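Local coordinates for protein geranyltranstransferase (Enterococcus faecalis, PDB 3P8L) that probably catalyses the magnesium-dependent condensation of isopentenyl diphosphate with geranyl diphosphate to give farnesyl diphosphate and release diphosphate, at residues Thr174-His182 and Ser251-Ile259; Phe214-Arg225 and Leu292-Leu301. One frame throughout, in Å; residues are numbered along the deposited sequence. Where two conformers were deposited one is given.

Contact 1: residues Thr174-His182 and Ser251-Ile259; sequences TLEELAAVH and STYPALLGI
T174 meets L256 through its backbone, its carbonyl carbon lying 4.4 Å from L256 CD1, while its side chain serves the helix that starts here. T174 OG1 accepts from E177 N, and T174 N in turn donates almost straight (170°) to the anti lone pair of E177 OE1: a capping box, suited to a threonine and a glutamate at the solvent-facing start of a helix. One residue on, L175 carries its CG anti to the backbone N (chi1 176°), which swings the methyls across to the short helix 253-257. Its CD1 approaches Y253 CE2 obliquely at 4.0 Å, and its CD2 reaches L257 CD2. The two helices run nearly antiparallel, at 163°, and in this all-helical isoprenoid synthase fold the short one follows residues 234-250, which are not modelled, and packs against the beginning of helix 175-200. Y253 is the knob of the packing, its ring set among L175, L178, A179 and H182. L178 uses both branches: CD1 lies 3.6 Å from S251 O, and CD2 fits 3.9 Å from L256 CD1, as well as against Y253 CE1. The small A179 leaves room for the phenol, its CB 4.0 Å from Y253 OH. At H182 the rings meet edge to edge, H182 CD2 4.3 Å from Y253 CE1.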
ATOM      1  N   THR A 174     -13.893   7.511 -25.891  1.00 81.84           N
ATOM      2  CA  THR A 174     -13.617   8.738 -26.641  1.00 81.57           C
ATOM      3  C   THR A 174     -12.186   9.203 -26.357  1.00 81.21           C
ATOM      4  O   THR A 174     -11.500   8.641 -25.498  1.00 77.34           O
ATOM      5  CB  THR A 174     -14.602   9.880 -26.282  1.00 81.29           C
ATOM      6  OG1 THR A 174     -14.331  10.359 -24.961  1.00 72.79           O
ATOM      7  CG2 THR A 174     -16.054   9.410 -26.365  1.00 86.42           C
ATOM      8  N   LEU A 175     -11.748  10.234 -27.076  1.00 79.81           N
ATOM      9  CA  LEU A 175     -10.426  10.817 -26.868  1.00 77.52           C
ATOM     10  C   LEU A 175     -10.233  11.302 -25.428  1.00 77.74           C
ATOM     11  O   LEU A 175      -9.205  11.026 -24.809  1.00 75.04           O
ATOM     12  CB  LEU A 175     -10.184  11.962 -27.862  1.00 77.01           C
ATOM     13  CG  LEU A 175      -8.886  12.775 -27.768  1.00 75.56           C
ATOM     14  CD1 LEU A 175      -7.644  11.912 -28.026  1.00 69.65           C
ATOM     15  CD2 LEU A 175      -8.928  13.939 -28.741  1.00 66.62           C
ATOM     16  N   GLU A 176     -11.241  11.992 -24.901  1.00 76.87           N
ATOM     17  CA  GLU A 176     -11.173  12.615 -23.579  1.00 74.73           C
ATOM     18  C   GLU A 176     -11.318  11.597 -22.436  1.00 71.52           C
ATOM     19  O   GLU A 176     -10.813  11.823 -21.329  1.00 64.99           O
ATOM     20  CB  GLU A 176     -12.212  13.733 -23.462  1.00 77.10           C
ATOM     21  CG  GLU A 176     -12.037  14.875 -24.487  1.00 84.53           C
ATOM     22  CD  GLU A 176     -12.635  14.571 -25.869  1.00 85.58           C
ATOM     23  OE1 GLU A 176     -12.225  15.232 -26.846  1.00 82.53           O
ATOM     24  OE2 GLU A 176     -13.500  13.670 -25.984  1.00 79.52           O
ATOM     25  N   GLU A 177     -12.004  10.487 -22.714  1.00 65.88           N
ATOM     26  CA  GLU A 177     -12.067   9.355 -21.791  1.00 67.90           C
ATOM     27  C   GLU A 177     -10.716   8.634 -21.735  1.00 68.20           C
ATOM     28  O   GLU A 177     -10.252   8.274 -20.649  1.00 70.04           O
ATOM     29  CB  GLU A 177     -13.163   8.373 -22.204  1.00 70.66           C
ATOM     30  CG  GLU A 177     -14.590   8.861 -21.953  1.00 73.49           C
ATOM     31  CD  GLU A 177     -15.646   7.894 -22.482  1.00 77.25           C
ATOM     32  OE1 GLU A 177     -15.506   7.385 -23.618  1.00 74.49           O
ATOM     33  OE2 GLU A 177     -16.626   7.644 -21.754  1.00 83.85           O
ATOM     34  N   LEU A 178     -10.104   8.432 -22.907  1.00 62.80           N
ATOM     35  CA  LEU A 178      -8.763   7.860 -23.037  1.00 61.44           C
ATOM     36  C   LEU A 178      -7.716   8.684 -22.287  1.00 61.10           C
ATOM     37  O   LEU A 178      -6.908   8.124 -21.538  1.00 54.57           O
ATOM     38  CB  LEU A 178      -8.365   7.720 -24.512  1.00 61.66           C
ATOM     39  CG  LEU A 178      -6.994   7.107 -24.846  1.00 68.89           C
ATOM     40  CD1 LEU A 178      -6.927   5.613 -24.518  1.00 70.21           C
ATOM     41  CD2 LEU A 178      -6.649   7.328 -26.307  1.00 71.63           C
ATOM     42  N   ALA A 179      -7.752  10.003 -22.475  1.00 52.11           N
ATOM     43  CA  ALA A 179      -6.826  10.905 -21.812  1.00 57.34           C
ATOM     44  C   ALA A 179      -6.974  10.853 -20.298  1.00 57.04           C
ATOM     45  O   ALA A 179      -5.969  10.904 -19.591  1.00 55.90           O
ATOM     46  CB  ALA A 179      -6.985  12.330 -22.319  1.00 58.48           C
ATOM     47  N   ALA A 180      -8.216  10.731 -19.819  1.00 57.41           N
ATOM     48  CA  ALA A 180      -8.510  10.622 -18.386  1.00 55.14           C
ATOM     49  C   ALA A 180      -8.018   9.296 -17.817  1.00 55.04           C
ATOM     50  O   ALA A 180      -7.525   9.254 -16.691  1.00 49.84           O
ATOM     51  CB  ALA A 180      -9.998  10.788 -18.109  1.00 55.86           C
ATOM     52  N   VAL A 181      -8.169   8.226 -18.599  1.00 55.58           N
ATOM     53  CA  VAL A 181      -7.634   6.915 -18.234  1.00 57.46           C
ATOM     54  C   VAL A 181      -6.103   6.962 -18.133  1.00 55.42           C
ATOM     55  O   VAL A 181      -5.546   6.562 -17.107  1.00 53.17           O
ATOM     56  CB  VAL A 181      -8.123   5.791 -19.187  1.00 53.33           C
ATOM     57  CG1 VAL A 181      -7.267   4.522 -19.050  1.00 62.32           C
ATOM     58  CG2 VAL A 181      -9.578   5.460 -18.898  1.00 52.25           C
ATOM     59  N   HIS A 182      -5.440   7.487 -19.170  1.00 49.78           N
ATOM     60  CA  HIS A 182      -3.972   7.576 -19.192  1.00 52.71           C
ATOM     61  C   HIS A 182      -3.453   8.451 -18.064  1.00 48.24           C
ATOM     62  O   HIS A 182      -2.444   8.127 -17.448  1.00 46.85           O
ATOM     63  CB  HIS A 182      -3.442   8.091 -20.538  1.00 48.59           C
ATOM     64  CG  HIS A 182      -3.515   7.084 -21.648  1.00 69.02           C
ATOM     65  ND1 HIS A 182      -3.757   5.742 -21.430  1.00 79.29           N
ATOM     66  CD2 HIS A 182      -3.344   7.221 -22.986  1.00 79.17           C
ATOM     67  CE1 HIS A 182      -3.748   5.101 -22.586  1.00 86.82           C
ATOM     68  NE2 HIS A 182      -3.498   5.975 -23.546  1.00 88.66           N
ATOM     69  N   SER A 251      -8.221   1.984 -29.834  1.00102.18           N
ATOM     70  CA  SER A 251      -8.291   3.307 -29.220  1.00103.73           C
ATOM     71  C   SER A 251      -6.956   3.779 -28.673  1.00103.75           C
ATOM     72  O   SER A 251      -6.654   3.624 -27.501  1.00100.95           O
ATOM     73  CB  SER A 251      -9.371   3.366 -28.148  1.00105.04           C
ATOM     74  OG  SER A 251      -9.658   2.086 -27.640  1.00103.57           O
ATOM     75  N   THR A 252      -6.185   4.378 -29.566  1.00103.29           N
ATOM     76  CA  THR A 252      -4.857   4.848 -29.317  1.00100.15           C
ATOM     77  C   THR A 252      -4.800   6.175 -29.972  1.00 98.57           C
ATOM     78  O   THR A 252      -5.645   6.512 -30.756  1.00 98.79           O
ATOM     79  CB  THR A 252      -3.845   4.050 -30.080  1.00101.10           C
ATOM     80  OG1 THR A 252      -4.067   4.250 -31.475  1.00 99.26           O
ATOM     81  CG2 THR A 252      -3.958   2.590 -29.747  1.00 99.88           C
ATOM     82  N   TYR A 253      -3.788   6.945 -29.679  1.00 96.39           N
ATOM     83  CA  TYR A 253      -3.765   8.248 -30.260  1.00 95.10           C
ATOM     84  C   TYR A 253      -3.736   8.231 -31.769  1.00 97.62           C
ATOM     85  O   TYR A 253      -4.467   8.965 -32.413  1.00100.24           O
ATOM     86  CB  TYR A 253      -2.615   9.045 -29.691  1.00 92.01           C
ATOM     87  CG  TYR A 253      -3.058   9.820 -28.500  1.00 86.62           C
ATOM     88  CD1 TYR A 253      -3.323   9.199 -27.318  1.00 86.43           C
ATOM     89  CD2 TYR A 253      -3.246  11.164 -28.575  1.00 80.17           C
ATOM     90  CE1 TYR A 253      -3.732   9.905 -26.261  1.00 85.26           C
ATOM     91  CE2 TYR A 253      -3.645  11.864 -27.524  1.00 77.98           C
ATOM     92  CZ  TYR A 253      -3.897  11.241 -26.373  1.00 80.42           C
ATOM     93  OH  TYR A 253      -4.318  11.974 -25.312  1.00 84.12           O
ATOM     94  N   PRO A 254      -2.930   7.378 -32.346  1.00 97.43           N
ATOM     95  CA  PRO A 254      -2.837   7.350 -33.788  1.00 96.88           C
ATOM     96  C   PRO A 254      -4.151   6.968 -34.413  1.00 95.50           C
ATOM     97  O   PRO A 254      -4.555   7.495 -35.426  1.00 93.55           O
ATOM     98  CB  PRO A 254      -1.789   6.275 -34.005  1.00 97.85           C
ATOM     99  CG  PRO A 254      -0.856   6.494 -32.882  1.00 97.75           C
ATOM    100  CD  PRO A 254      -1.619   7.130 -31.747  1.00 97.89           C
ATOM    101  N   ALA A 255      -4.828   6.024 -33.805  1.00 94.35           N
ATOM    102  CA  ALA A 255      -6.065   5.586 -34.381  1.00 93.58           C
ATOM    103  C   ALA A 255      -7.083   6.698 -34.345  1.00 92.80           C
ATOM    104  O   ALA A 255      -7.822   6.905 -35.280  1.00 92.81           O
ATOM    105  CB  ALA A 255      -6.577   4.384 -33.652  1.00 93.60           C
ATOM    106  N   LEU A 256      -7.145   7.401 -33.239  1.00 91.01           N
ATOM    107  CA  LEU A 256      -8.174   8.425 -33.079  1.00 89.13           C
ATOM    108  C   LEU A 256      -7.848   9.711 -33.826  1.00 88.45           C
ATOM    109  O   LEU A 256      -8.754  10.473 -34.172  1.00 85.91           O
ATOM    110  CB  LEU A 256      -8.426   8.731 -31.597  1.00 89.67           C
ATOM    111  CG  LEU A 256      -9.043   7.660 -30.685  1.00 91.43           C
ATOM    112  CD1 LEU A 256      -9.013   8.142 -29.244  1.00 93.26           C
ATOM    113  CD2 LEU A 256     -10.466   7.261 -31.089  1.00 94.08           C
ATOM    114  N   LEU A 257      -6.561   9.937 -34.084  1.00 88.59           N
ATOM    115  CA  LEU A 257      -6.093  11.192 -34.687  1.00 85.38           C
ATOM    116  C   LEU A 257      -5.518  11.035 -36.091  1.00 82.08           C
ATOM    117  O   LEU A 257      -5.382  12.020 -36.823  1.00 76.47           O
ATOM    118  CB  LEU A 257      -5.034  11.856 -33.795  1.00 85.27           C
ATOM    119  CG  LEU A 257      -5.358  12.244 -32.347  1.00 89.40           C
ATOM    120  CD1 LEU A 257      -4.150  12.893 -31.692  1.00 90.42           C
ATOM    121  CD2 LEU A 257      -6.545  13.176 -32.279  1.00 86.06           C
ATOM    122  N   GLY A 258      -5.175   9.804 -36.461  1.00 80.59           N
ATOM    123  CA  GLY A 258      -4.328   9.568 -37.623  1.00 80.80           C
ATOM    124  C   GLY A 258      -2.884   9.554 -37.155  1.00 84.23           C
ATOM    125  O   GLY A 258      -2.571  10.059 -36.071  1.00 83.30           O
ATOM    126  N   ILE A 259      -2.006   8.968 -37.967  1.00 86.17           N
ATOM    127  CA  ILE A 259      -0.581   8.878 -37.650  1.00 87.10           C
ATOM    128  C   ILE A 259       0.051  10.274 -37.583  1.00 87.82           C
ATOM    129  O   ILE A 259       0.725  10.601 -36.601  1.00 89.39           O
ATOM    130  CB  ILE A 259       0.189   7.976 -38.673  1.00 88.44           C
ATOM    131  CG1 ILE A 259      -0.504   6.612 -38.868  1.00 89.48           C
ATOM    132  CG2 ILE A 259       1.670   7.828 -38.286  1.00 88.82           C
ATOM    133  CD1 ILE A 259      -0.320   5.589 -37.741  1.00 88.76           C
TER

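Contact 2: residues Phe214-Arg225 and Leu292-Leu301; sequences FAHHYGLAFQIR and LANLLTQLQL
F214, Y218 and R225 of helix 205-230 pack against L292, L296 and L299 in a partly buried helix-against-helix contact, where the C-terminal helix 289-298 and the residues after it lie alongside. The short helical axes run nearly parallel, at 22°, and approach to 10.6 Å. F214 enters between L292 and L296: its CE1 packs 3.6 Å from L296 CD2 while CZ lies near L292 CB, and a flat, wholly apolar ring suits this buried place between leucines. Y218, with CG anti to the backbone N (chi1 -175°), reaches across so that one face of its ring receives L299 CD1, 4.0 Å from the centroid, in a CH-pi contact. Its edge turns to L296 CD1, 3.8 Å from Y218 CD1, and to the carbonyl of L295. The phenol suits this half-polar setting because a water lies between Y218 OH and L295 O, donating to the latter. A221 is small enough to let L299 CD1 settle 3.8 Å from its CB, and the same methyl lies near F222 N. One turn on from A221, still within the helix, R225 bends its chain at chi2 and chi3 and presents its guanidinium edge to two successive backbone carbonyls. NH2 donates to Q298 O at 2.9 Å, with the acceptor in the guanidinium plane, and NE makes a weak, bent bond to L299 O (134°). An arginine suits the place because its long chain lays two N-H groups of one edge along a run of peptide oxygens. Residues 222-225 read FQIR and lead directly into DDLLD, the second aspartate-rich motif of trans-prenyl diphosphate synthases, whose aspartates bind magnesium in relatives and probably do so here.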
ATOM      1  N   PHE A 214       4.717  20.042 -16.185  1.00 37.80           N
ATOM      2  CA  PHE A 214       5.763  19.346 -16.937  1.00 42.93           C
ATOM      3  C   PHE A 214       5.520  17.832 -16.972  1.00 39.63           C
ATOM      4  O   PHE A 214       5.594  17.219 -18.036  1.00 45.54           O
ATOM      5  CB  PHE A 214       7.150  19.619 -16.345  1.00 44.55           C
ATOM      6  CG  PHE A 214       8.248  18.862 -17.033  1.00 47.10           C
ATOM      7  CD1 PHE A 214       8.823  19.356 -18.197  1.00 48.83           C
ATOM      8  CD2 PHE A 214       8.698  17.642 -16.527  1.00 41.32           C
ATOM      9  CE1 PHE A 214       9.847  18.651 -18.842  1.00 52.92           C
ATOM     10  CE2 PHE A 214       9.705  16.928 -17.165  1.00 41.90           C
ATOM     11  CZ  PHE A 214      10.294  17.442 -18.326  1.00 47.09           C
ATOM     12  N   ALA A 215       5.245  17.247 -15.805  1.00 43.98           N
ATOM     13  CA  ALA A 215       4.985  15.796 -15.692  1.00 39.81           C
ATOM     14  C   ALA A 215       3.807  15.365 -16.534  1.00 40.91           C
ATOM     15  O   ALA A 215       3.881  14.357 -17.247  1.00 41.00           O
ATOM     16  CB  ALA A 215       4.742  15.420 -14.246  1.00 34.87           C
ATOM     17  N   HIS A 216       2.728  16.148 -16.467  1.00 47.18           N
ATOM     18  CA  HIS A 216       1.560  15.920 -17.317  1.00 50.23           C
ATOM     19  C   HIS A 216       1.930  15.864 -18.800  1.00 47.97           C
ATOM     20  O   HIS A 216       1.524  14.943 -19.497  1.00 50.11           O
ATOM     21  CB  HIS A 216       0.467  16.973 -17.075  1.00 53.09           C
ATOM     22  CG  HIS A 216      -0.630  16.938 -18.094  1.00 64.10           C
ATOM     23  ND1 HIS A 216      -1.682  16.049 -18.023  1.00 71.89           N
ATOM     24  CD2 HIS A 216      -0.834  17.674 -19.214  1.00 71.83           C
ATOM     25  CE1 HIS A 216      -2.489  16.243 -19.053  1.00 76.99           C
ATOM     26  NE2 HIS A 216      -1.995  17.222 -19.791  1.00 76.30           N
ATOM     27  N   HIS A 217       2.720  16.828 -19.273  1.00 46.96           N
ATOM     28  CA  HIS A 217       3.116  16.832 -20.676  1.00 44.23           C
ATOM     29  C   HIS A 217       4.095  15.697 -20.962  1.00 49.49           C
ATOM     30  O   HIS A 217       3.929  14.975 -21.954  1.00 45.84           O
ATOM     31  CB  HIS A 217       3.669  18.203 -21.114  1.00 45.76           C
ATOM     32  CG  HIS A 217       2.687  19.326 -20.946  1.00 48.01           C
ATOM     33  ND1 HIS A 217       1.462  19.340 -21.578  1.00 49.91           N
ATOM     34  CD2 HIS A 217       2.742  20.464 -20.211  1.00 51.87           C
ATOM     35  CE1 HIS A 217       0.799  20.427 -21.227  1.00 57.19           C
ATOM     36  NE2 HIS A 217       1.554  21.127 -20.400  1.00 56.32           N
ATOM     37  N   TYR A 218       5.081  15.513 -20.080  1.00 43.62           N
ATOM     38  CA  TYR A 218       6.006  14.372 -20.209  1.00 44.22           C
ATOM     39  C   TYR A 218       5.262  13.045 -20.311  1.00 34.11           C
ATOM     40  O   TYR A 218       5.518  12.263 -21.223  1.00 40.71           O
ATOM     41  CB  TYR A 218       7.021  14.297 -19.048  1.00 42.06           C
ATOM     42  CG  TYR A 218       8.023  13.184 -19.282  1.00 45.84           C
ATOM     43  CD1 TYR A 218       9.143  13.398 -20.082  1.00 47.34           C
ATOM     44  CD2 TYR A 218       7.828  11.902 -18.750  1.00 45.69           C
ATOM     45  CE1 TYR A 218      10.063  12.375 -20.330  1.00 49.95           C
ATOM     46  CE2 TYR A 218       8.730  10.873 -19.007  1.00 51.55           C
ATOM     47  CZ  TYR A 218       9.847  11.122 -19.791  1.00 51.97           C
ATOM     48  OH  TYR A 218      10.743  10.117 -20.058  1.00 54.25           O
ATOM     49  N   GLY A 219       4.339  12.825 -19.371  1.00 40.50           N
ATOM     50  CA  GLY A 219       3.613  11.554 -19.221  1.00 45.73           C
ATOM     51  C   GLY A 219       2.717  11.228 -20.395  1.00 50.63           C
ATOM     52  O   GLY A 219       2.590  10.066 -20.788  1.00 52.64           O
ATOM     53  N   LEU A 220       2.098  12.264 -20.963  1.00 54.22           N
ATOM     54  CA  LEU A 220       1.262  12.101 -22.146  1.00 53.17           C
ATOM     55  C   LEU A 220       2.144  11.892 -23.369  1.00 47.27           C
ATOM     56  O   LEU A 220       1.887  10.999 -24.181  1.00 50.14           O
ATOM     57  CB  LEU A 220       0.327  13.312 -22.318  1.00 60.70           C
ATOM     58  CG  LEU A 220      -0.957  13.155 -23.155  1.00 68.45           C
ATOM     59  CD1 LEU A 220      -1.888  12.071 -22.606  1.00 68.98           C
ATOM     60  CD2 LEU A 220      -1.702  14.481 -23.245  1.00 68.74           C
ATOM     61  N   ALA A 221       3.205  12.688 -23.490  1.00 47.22           N
ATOM     62  CA  ALA A 221       4.173  12.519 -24.586  1.00 49.76           C
ATOM     63  C   ALA A 221       4.779  11.102 -24.624  1.00 52.99           C
ATOM     64  O   ALA A 221       4.984  10.552 -25.697  1.00 50.80           O
ATOM     65  CB  ALA A 221       5.273  13.585 -24.519  1.00 48.28           C
ATOM     66  N   PHE A 222       5.017  10.528 -23.443  1.00 58.34           N
ATOM     67  CA  PHE A 222       5.565   9.176 -23.268  1.00 64.12           C
ATOM     68  C   PHE A 222       4.624   8.142 -23.878  1.00 63.86           C
ATOM     69  O   PHE A 222       5.061   7.268 -24.628  1.00 68.14           O
ATOM     70  CB  PHE A 222       5.822   8.919 -21.760  1.00 66.22           C
ATOM     71  CG  PHE A 222       6.153   7.484 -21.393  1.00 74.03           C
ATOM     72  CD1 PHE A 222       7.400   6.929 -21.703  1.00 80.40           C
ATOM     73  CD2 PHE A 222       5.233   6.708 -20.678  1.00 80.46           C
ATOM     74  CE1 PHE A 222       7.713   5.602 -21.343  1.00 81.15           C
ATOM     75  CE2 PHE A 222       5.533   5.384 -20.310  1.00 81.29           C
ATOM     76  CZ  PHE A 222       6.778   4.830 -20.642  1.00 79.70           C
ATOM     77  N   GLN A 223       3.334   8.277 -23.582  1.00 64.81           N
ATOM     78  CA  GLN A 223       2.314   7.361 -24.083  1.00 66.84           C
ATOM     79  C   GLN A 223       2.063   7.496 -25.583  1.00 63.94           C
ATOM     80  O   GLN A 223       1.965   6.487 -26.284  1.00 64.75           O
ATOM     81  CB  GLN A 223       1.001   7.544 -23.332  1.00 68.21           C
ATOM     82  CG  GLN A 223       0.126   6.297 -23.350  1.00 79.37           C
ATOM     83  CD  GLN A 223       0.303   5.454 -22.103  1.00 80.80           C
ATOM     84  OE1 GLN A 223       0.880   4.367 -22.148  1.00 79.37           O
ATOM     85  NE2 GLN A 223      -0.188   5.961 -20.975  1.00 77.71           N
ATOM     86  N   ILE A 224       1.955   8.735 -26.068  1.00 58.32           N
ATOM     87  CA  ILE A 224       1.767   8.987 -27.501  1.00 63.01           C
ATOM     88  C   ILE A 224       2.938   8.422 -28.318  1.00 63.58           C
ATOM     89  O   ILE A 224       2.724   7.813 -29.363  1.00 62.61           O
ATOM     90  CB  ILE A 224       1.537  10.496 -27.808  1.00 61.90           C
ATOM     91  CG1 ILE A 224       0.262  10.999 -27.117  1.00 55.42           C
ATOM     92  CG2 ILE A 224       1.431  10.739 -29.318  1.00 64.84           C
ATOM     93  CD1 ILE A 224       0.185  12.510 -26.966  1.00 54.30           C
ATOM     94  N   ARG A 225       4.160   8.609 -27.815  1.00 63.84           N
ATOM     95  CA  ARG A 225       5.384   8.042 -28.405  1.00 66.94           C
ATOM     96  C   ARG A 225       5.368   6.507 -28.459  1.00 68.90           C
ATOM     97  O   ARG A 225       5.748   5.918 -29.476  1.00 72.72           O
ATOM     98  CB  ARG A 225       6.608   8.563 -27.640  1.00 69.40           C
ATOM     99  CG  ARG A 225       7.861   7.695 -27.644  1.00 73.14           C
ATOM    100  CD  ARG A 225       8.788   8.054 -28.792  1.00 81.25           C
ATOM    101  NE  ARG A 225      10.167   8.236 -28.337  1.00 90.49           N
ATOM    102  CZ  ARG A 225      11.026   7.250 -28.079  1.00 93.97           C
ATOM    103  NH1 ARG A 225      10.674   5.978 -28.225  1.00 94.86           N
ATOM    104  NH2 ARG A 225      12.252   7.542 -27.671  1.00 99.94           N
ATOM    105  N   LEU A 292      16.036  18.216 -17.264  1.00 44.63           N
ATOM    106  CA  LEU A 292      14.661  17.944 -17.632  1.00 48.29           C
ATOM    107  C   LEU A 292      14.372  18.102 -19.128  1.00 49.74           C
ATOM    108  O   LEU A 292      13.603  17.311 -19.680  1.00 45.37           O
ATOM    109  CB  LEU A 292      13.701  18.757 -16.762  1.00 48.53           C
ATOM    110  CG  LEU A 292      13.632  18.341 -15.286  1.00 48.24           C
ATOM    111  CD1 LEU A 292      12.727  19.282 -14.499  1.00 48.23           C
ATOM    112  CD2 LEU A 292      13.144  16.914 -15.153  1.00 40.11           C
ATOM    113  N   ALA A 293      15.009  19.082 -19.787  1.00 45.64           N
ATOM    114  CA  ALA A 293      14.880  19.252 -21.252  1.00 46.19           C
ATOM    115  C   ALA A 293      15.351  18.053 -22.072  1.00 47.72           C
ATOM    116  O   ALA A 293      14.720  17.719 -23.080  1.00 46.62           O
ATOM    117  CB  ALA A 293      15.577  20.530 -21.736  1.00 48.63           C
ATOM    118  N   ASN A 294      16.447  17.417 -21.649  1.00 44.04           N
ATOM    119  CA  ASN A 294      16.980  16.229 -22.326  0.50 49.99           C
ATOM    120  C   ASN A 294      16.004  15.047 -22.280  1.00 49.35           C
ATOM    121  O   ASN A 294      15.894  14.280 -23.231  1.00 49.57           O
ATOM    122  CB  ASN A 294      18.336  15.822 -21.730  0.50 48.03           C
ATOM    123  CG  ASN A 294      18.812  14.471 -22.221  0.50 51.66           C
ATOM    124  OD1 ASN A 294      19.208  14.324 -23.375  0.50 55.37           O
ATOM    125  ND2 ASN A 294      18.769  13.474 -21.345  0.50 60.27           N
ATOM    126  N   LEU A 295      15.308  14.896 -21.155  1.00 48.78           N
ATOM    127  CA  LEU A 295      14.294  13.831 -21.040  1.00 53.88           C
ATOM    128  C   LEU A 295      13.149  14.039 -22.033  1.00 53.23           C
ATOM    129  O   LEU A 295      12.650  13.086 -22.623  1.00 53.26           O
ATOM    130  CB  LEU A 295      13.769  13.706 -19.605  1.00 56.92           C
ATOM    131  CG  LEU A 295      14.767  13.152 -18.573  1.00 60.00           C
ATOM    132  CD1 LEU A 295      14.174  13.232 -17.199  1.00 62.89           C
ATOM    133  CD2 LEU A 295      15.206  11.723 -18.872  1.00 62.54           C
ATOM    134  N   LEU A 296      12.770  15.301 -22.228  1.00 56.71           N
ATOM    135  CA  LEU A 296      11.834  15.696 -23.283  1.00 60.46           C
ATOM    136  C   LEU A 296      12.382  15.430 -24.693  1.00 61.84           C
ATOM    137  O   LEU A 296      11.674  14.867 -25.531  1.00 64.56           O
ATOM    138  CB  LEU A 296      11.500  17.174 -23.128  1.00 63.10           C
ATOM    139  CG  LEU A 296      10.051  17.587 -22.972  1.00 65.03           C
ATOM    140  CD1 LEU A 296       9.299  16.657 -22.034  1.00 64.22           C
ATOM    141  CD2 LEU A 296      10.089  18.989 -22.433  1.00 62.05           C
ATOM    142  N   THR A 297      13.636  15.824 -24.937  1.00 59.18           N
ATOM    143  CA  THR A 297      14.356  15.539 -26.192  1.00 61.35           C
ATOM    144  C   THR A 297      14.361  14.048 -26.555  1.00 62.35           C
ATOM    145  O   THR A 297      14.166  13.706 -27.727  1.00 67.33           O
ATOM    146  CB  THR A 297      15.830  16.056 -26.145  1.00 64.58           C
ATOM    147  OG1 THR A 297      15.845  17.468 -25.925  1.00 73.21           O
ATOM    148  CG2 THR A 297      16.598  15.756 -27.439  1.00 63.47           C
ATOM    149  N   GLN A 298      14.554  13.173 -25.560  1.00 59.25           N
ATOM    150  CA  GLN A 298      14.635  11.724 -25.805  0.50 61.76           C
ATOM    151  C   GLN A 298      13.324  11.155 -26.359  1.00 63.21           C
ATOM    152  O   GLN A 298      13.329  10.107 -27.008  1.00 66.12           O
ATOM    153  CB  GLN A 298      15.045  10.940 -24.547  0.50 60.99           C
ATOM    154  CG  GLN A 298      16.432  11.243 -23.956  0.50 64.61           C
ATOM    155  CD  GLN A 298      17.429  11.791 -24.962  0.50 63.45           C
ATOM    156  OE1 GLN A 298      17.198  11.752 -26.170  0.50 59.56           O
ATOM    157  NE2 GLN A 298      18.543  12.315 -24.463  0.50 65.20           N
ATOM    158  N   LEU A 299      12.209  11.842 -26.104  1.00 63.92           N
ATOM    159  CA  LEU A 299      10.891  11.396 -26.589  1.00 66.11           C
ATOM    160  C   LEU A 299      10.545  11.808 -28.041  1.00 68.93           C
ATOM    161  O   LEU A 299       9.518  11.379 -28.569  1.00 72.01           O
ATOM    162  CB  LEU A 299       9.778  11.843 -25.635  1.00 58.50           C
ATOM    163  CG  LEU A 299       9.739  11.370 -24.182  1.00 64.43           C
ATOM    164  CD1 LEU A 299       8.495  11.928 -23.510  1.00 62.02           C
ATOM    165  CD2 LEU A 299       9.780   9.842 -24.033  1.00 57.17           C
ATOM    166  N   GLN A 300      11.391  12.629 -28.672  1.00 73.85           N
ATOM    167  CA  GLN A 300      11.251  12.990 -30.098  1.00 82.26           C
ATOM    168  C   GLN A 300      11.310  11.772 -31.027  1.00 89.75           C
ATOM    169  O   GLN A 300      11.839  10.724 -30.657  1.00 89.86           O
ATOM    170  CB  GLN A 300      12.357  13.963 -30.528  1.00 82.32           C
ATOM    171  CG  GLN A 300      12.159  15.420 -30.126  1.00 83.03           C
ATOM    172  CD  GLN A 300      13.356  16.307 -30.473  1.00 85.98           C
ATOM    173  OE1 GLN A 300      14.268  15.899 -31.196  1.00 90.34           O
ATOM    174  NE2 GLN A 300      13.351  17.531 -29.954  1.00 83.36           N
ATOM    175  N   LEU A 301      10.771  11.919 -32.235  1.00 97.98           N
ATOM    176  CA  LEU A 301      10.904  10.883 -33.260  1.00104.85           C
ATOM    177  C   LEU A 301      11.909  11.300 -34.330  1.00111.43           C
ATOM    178  O   LEU A 301      11.888  12.442 -34.801  1.00113.28           O
ATOM    179  CB  LEU A 301       9.549  10.534 -33.882  1.00103.45           C
ATOM    180  CG  LEU A 301       8.551   9.797 -32.978  1.00101.77           C
ATOM    181  CD1 LEU A 301       7.181   9.727 -33.633  1.00103.14           C
ATOM    182  CD2 LEU A 301       9.038   8.400 -32.602  1.00 98.85           C
TER
HETATM  183  O   HOH W   1      12.626  10.411 -21.610  1.00 52.75           O

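How the contacts relate
From the N terminus the order is 174-182, 214-225, 251-259, 292-301, so the segments alternate and the two contacts cross. Contact 1 closes a loop of 68 residues from helix 175-200 to helix 253-257, which includes all of helix 205-230 and the unmodelled stretch 234-250. Contact 2 then closes a loop of 66 residues that runs through helix 253-257 and helix 259-283 to the C-terminal tail. Their centres lie about 17 Å apart, yet they touch through helix 205-230: Y253 packs on L220 and I224, and H182 on Q223. That helix therefore ties the surface packing of contact 1 to the C-terminal helix of contact 2.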